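PDB 4V1T: LYND from Lyngbya aestuarii, which probably uses ATP and magnesium, as a YcaO-family cyclodehydratase, to turn cysteine residues of cyanobactin precursor peptides into thiazoline heterocycles. Local coordinates for residues L330-K335 / S694-D700. Sequence-based numbering, arbitrary orientation.
Sequences LESRPK and SDDIYTD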
loop_
_atom_site.group_PDB
_atom_site.type_symbol
_atom_site.label_atom_id
_atom_site.label_comp_id
_atom_site.label_asym_id
_atom_site.label_seq_id
_atom_site.Cartn_x
_atom_site.Cartn_y
_atom_site.Cartn_z
ATOM N N LEU B 330 -16.616 5.589 -30.489
ATOM C CA LEU B 330 -15.975 4.296 -30.252
ATOM C C LEU B 330 -14.795 4.109 -31.200
ATOM O O LEU B 330 -14.822 4.568 -32.334
ATOM C CB LEU B 330 -16.971 3.150 -30.405
ATOM C CG LEU B 330 -18.116 3.040 -29.385
ATOM C CD1 LEU B 330 -18.551 1.586 -29.240
ATOM C CD2 LEU B 330 -17.752 3.615 -28.018
ATOM N N GLU B 331 -13.761 3.434 -30.716
ATOM C CA GLU B 331 -12.518 3.296 -31.456
ATOM C C GLU B 331 -11.754 2.060 -31.000
ATOM O O GLU B 331 -12.064 1.481 -29.965
ATOM C CB GLU B 331 -11.655 4.546 -31.265
ATOM C CG GLU B 331 -11.421 4.913 -29.807
ATOM C CD GLU B 331 -10.669 6.218 -29.651
ATOM O OE1 GLU B 331 -11.314 7.288 -29.701
ATOM O OE2 GLU B 331 -9.433 6.178 -29.482
ATOM N N SER B 332 -10.743 1.686 -31.774
ATOM C CA SER B 332 -9.942 0.497 -31.520
ATOM C C SER B 332 -9.202 0.554 -30.183
ATOM O O SER B 332 -8.434 1.480 -29.915
ATOM C CB SER B 332 -8.926 0.308 -32.653
ATOM O OG SER B 332 -7.972 -0.684 -32.323
ATOM N N ARG B 333 -9.438 -0.459 -29.355
ATOM C CA ARG B 333 -8.733 -0.618 -28.085
ATOM C C ARG B 333 -8.028 -1.972 -28.065
ATOM O O ARG B 333 -8.649 -2.994 -27.787
ATOM C CB ARG B 333 -9.706 -0.501 -26.910
ATOM C CG ARG B 333 -10.381 0.858 -26.786
ATOM C CD ARG B 333 -9.398 1.963 -26.463
ATOM N NE ARG B 333 -10.058 3.259 -26.307
ATOM C CZ ARG B 333 -9.418 4.419 -26.213
ATOM N NH1 ARG B 333 -8.095 4.462 -26.260
ATOM N NH2 ARG B 333 -10.107 5.541 -26.074
ATOM N N PRO B 334 -6.726 -1.990 -28.397
ATOM C CA PRO B 334 -5.986 -3.256 -28.397
ATOM C C PRO B 334 -5.832 -3.866 -27.000
ATOM O O PRO B 334 -5.438 -3.177 -26.060
ATOM C CB PRO B 334 -4.615 -2.867 -28.974
ATOM C CG PRO B 334 -4.859 -1.611 -29.743
ATOM C CD PRO B 334 -5.933 -0.890 -28.979
ATOM N N LYS B 335 -6.145 -5.154 -26.879
ATOM C CA LYS B 335 -5.922 -5.889 -25.640
ATOM C C LYS B 335 -4.429 -6.137 -25.451
ATOM O O LYS B 335 -3.730 -6.496 -26.400
ATOM C CB LYS B 335 -6.662 -7.227 -25.655
ATOM C CG LYS B 335 -8.144 -7.138 -25.975
ATOM C CD LYS B 335 -8.763 -8.525 -26.034
ATOM C CE LYS B 335 -10.175 -8.495 -26.604
ATOM N NZ LYS B 335 -10.549 -9.807 -27.194
ATOM N N SER B 694 -11.368 -11.448 -30.560
ATOM C CA SER B 694 -10.168 -10.964 -31.233
ATOM C C SER B 694 -9.160 -10.476 -30.200
ATOM O O SER B 694 -9.215 -10.882 -29.046
ATOM C CB SER B 694 -10.524 -9.830 -32.186
ATOM O OG SER B 694 -10.843 -8.659 -31.459
ATOM N N ASP B 695 -8.239 -9.611 -30.619
ATOM C CA ASP B 695 -7.322 -8.943 -29.696
ATOM C C ASP B 695 -7.659 -7.465 -29.599
ATOM O O ASP B 695 -6.883 -6.671 -29.067
ATOM C CB ASP B 695 -5.873 -9.130 -30.148
ATOM C CG ASP B 695 -5.361 -10.530 -29.882
ATOM O OD1 ASP B 695 -4.999 -10.817 -28.721
ATOM O OD2 ASP B 695 -5.318 -11.344 -30.829
ATOM N N ASP B 696 -8.819 -7.103 -30.132
ATOM C CA ASP B 696 -9.302 -5.741 -30.074
ATOM C C ASP B 696 -10.624 -5.729 -29.329
ATOM O O ASP B 696 -11.565 -6.425 -29.709
ATOM C CB ASP B 696 -9.471 -5.166 -31.474
ATOM C CG ASP B 696 -9.601 -3.662 -31.470
ATOM O OD1 ASP B 696 -10.181 -3.109 -30.509
ATOM O OD2 ASP B 696 -9.119 -3.031 -32.432
ATOM N N ILE B 697 -10.690 -4.938 -28.266
ATOM C CA ILE B 697 -11.887 -4.877 -27.445
ATOM C C ILE B 697 -13.044 -4.321 -28.269
ATOM O O ILE B 697 -14.168 -4.811 -28.186
ATOM C CB ILE B 697 -11.670 -4.022 -26.175
ATOM C CG1 ILE B 697 -10.519 -4.586 -25.338
ATOM C CG2 ILE B 697 -12.930 -4.002 -25.321
ATOM C CD1 ILE B 697 -10.001 -3.634 -24.271
ATOM N N TYR B 698 -12.755 -3.312 -29.079
ATOM C CA TYR B 698 -13.773 -2.679 -29.911
ATOM C C TYR B 698 -14.366 -3.642 -30.937
ATOM O O TYR B 698 -15.558 -3.599 -31.226
ATOM C CB TYR B 698 -13.183 -1.459 -30.625
ATOM C CG TYR B 698 -14.121 -0.834 -31.627
ATOM C CD1 TYR B 698 -15.359 -0.344 -31.236
ATOM C CD2 TYR B 698 -13.771 -0.730 -32.959
ATOM C CE1 TYR B 698 -16.224 0.224 -32.152
ATOM C CE2 TYR B 698 -14.630 -0.162 -33.880
ATOM C CZ TYR B 698 -15.851 0.311 -33.471
ATOM O OH TYR B 698 -16.696 0.874 -34.393
ATOM N N THR B 699 -13.527 -4.499 -31.501
ATOM C CA THR B 699 -14.008 -5.485 -32.449
ATOM C C THR B 699 -14.907 -6.475 -31.726
ATOM O O THR B 699 -15.881 -6.965 -32.287
ATOM C CB THR B 699 -12.847 -6.228 -33.133
ATOM O OG1 THR B 699 -11.979 -5.275 -33.759
ATOM C CG2 THR B 699 -13.368 -7.198 -34.193
ATOM N N ASP B 700 -14.582 -6.753 -30.467
ATOM C CA ASP B 700 -15.336 -7.718 -29.682
ATOM C C ASP B 700 -16.742 -7.240 -29.340
ATOM O O ASP B 700 -17.657 -8.048 -29.315
ATOM C CB ASP B 700 -14.588 -8.073 -28.399
ATOM C CG ASP B 700 -13.504 -9.104 -28.627
ATOM O OD1 ASP B 700 -13.148 -9.344 -29.799
ATOM O OD2 ASP B 700 -13.005 -9.675 -27.638
#
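Pro-334 and Asp-696 form a single antiparallel bridge, their CA atoms 4.5 Å apart, with Ile-697 N giving a hydrogen bond to Arg-333 O and Lys-335 N one to Asp-695 O. Asp-696, at the N-cap of helix 697-710, ties the extended loop to the helix start. Its CG stands anti to the backbone N (chi1 -164°), which brings the carboxylate across to the loop. Ser-332 OG donates to Asp-696 OD2 at 2.6 Å and Arg-333 N to Asp-696 OD1 at 3.0 Å, both on the syn side and somewhat out of plane. The capping bond from Tyr-698 N reaches the same OD1 from the opposite face, so OD1 is gripped by two N-H groups and, with Ser-332 holding OD2, the carboxylate's rotation is restrained.

Lys-335 works at the other end. Its chain, extended beyond CG, runs past Ile-697, with Lys-335 CG 3.5 Å from Ile-697 CG1, and carries NZ to Ser-694 O, which it meets from above the carbonyl plane. Lys-335 NZ also makes a salt bridge to Asp-700 OD2, whose modelled length of 2.5 Å is doubtfully short. Asp-700 OD1 takes Ser-694 N and OG, and Ser-694 OG in turn accepts from Asp-696 N in an ST turn, so the turn before the helix is fastened to its first turn. Tyr-698 lays one ring face under the Leu-330 to Glu-331 peptide, which sits toward the ring's rim, while Leu-330 CB lies 3.5 Å from Tyr-698 CE1.

Behind the contact, helix 538-561 receives Ile-697 through Glu-540 and Leu-543, and its Glu-539 forms a salt bridge with Arg-333 NE. Ile-697's side chain lies about 10 Å from the bound ADP. This is a side-chain N-cap shared with a bridged loop, joining the loop 330-335 to helix 697-710, near the nucleotide pocket of this YcaO-family protein.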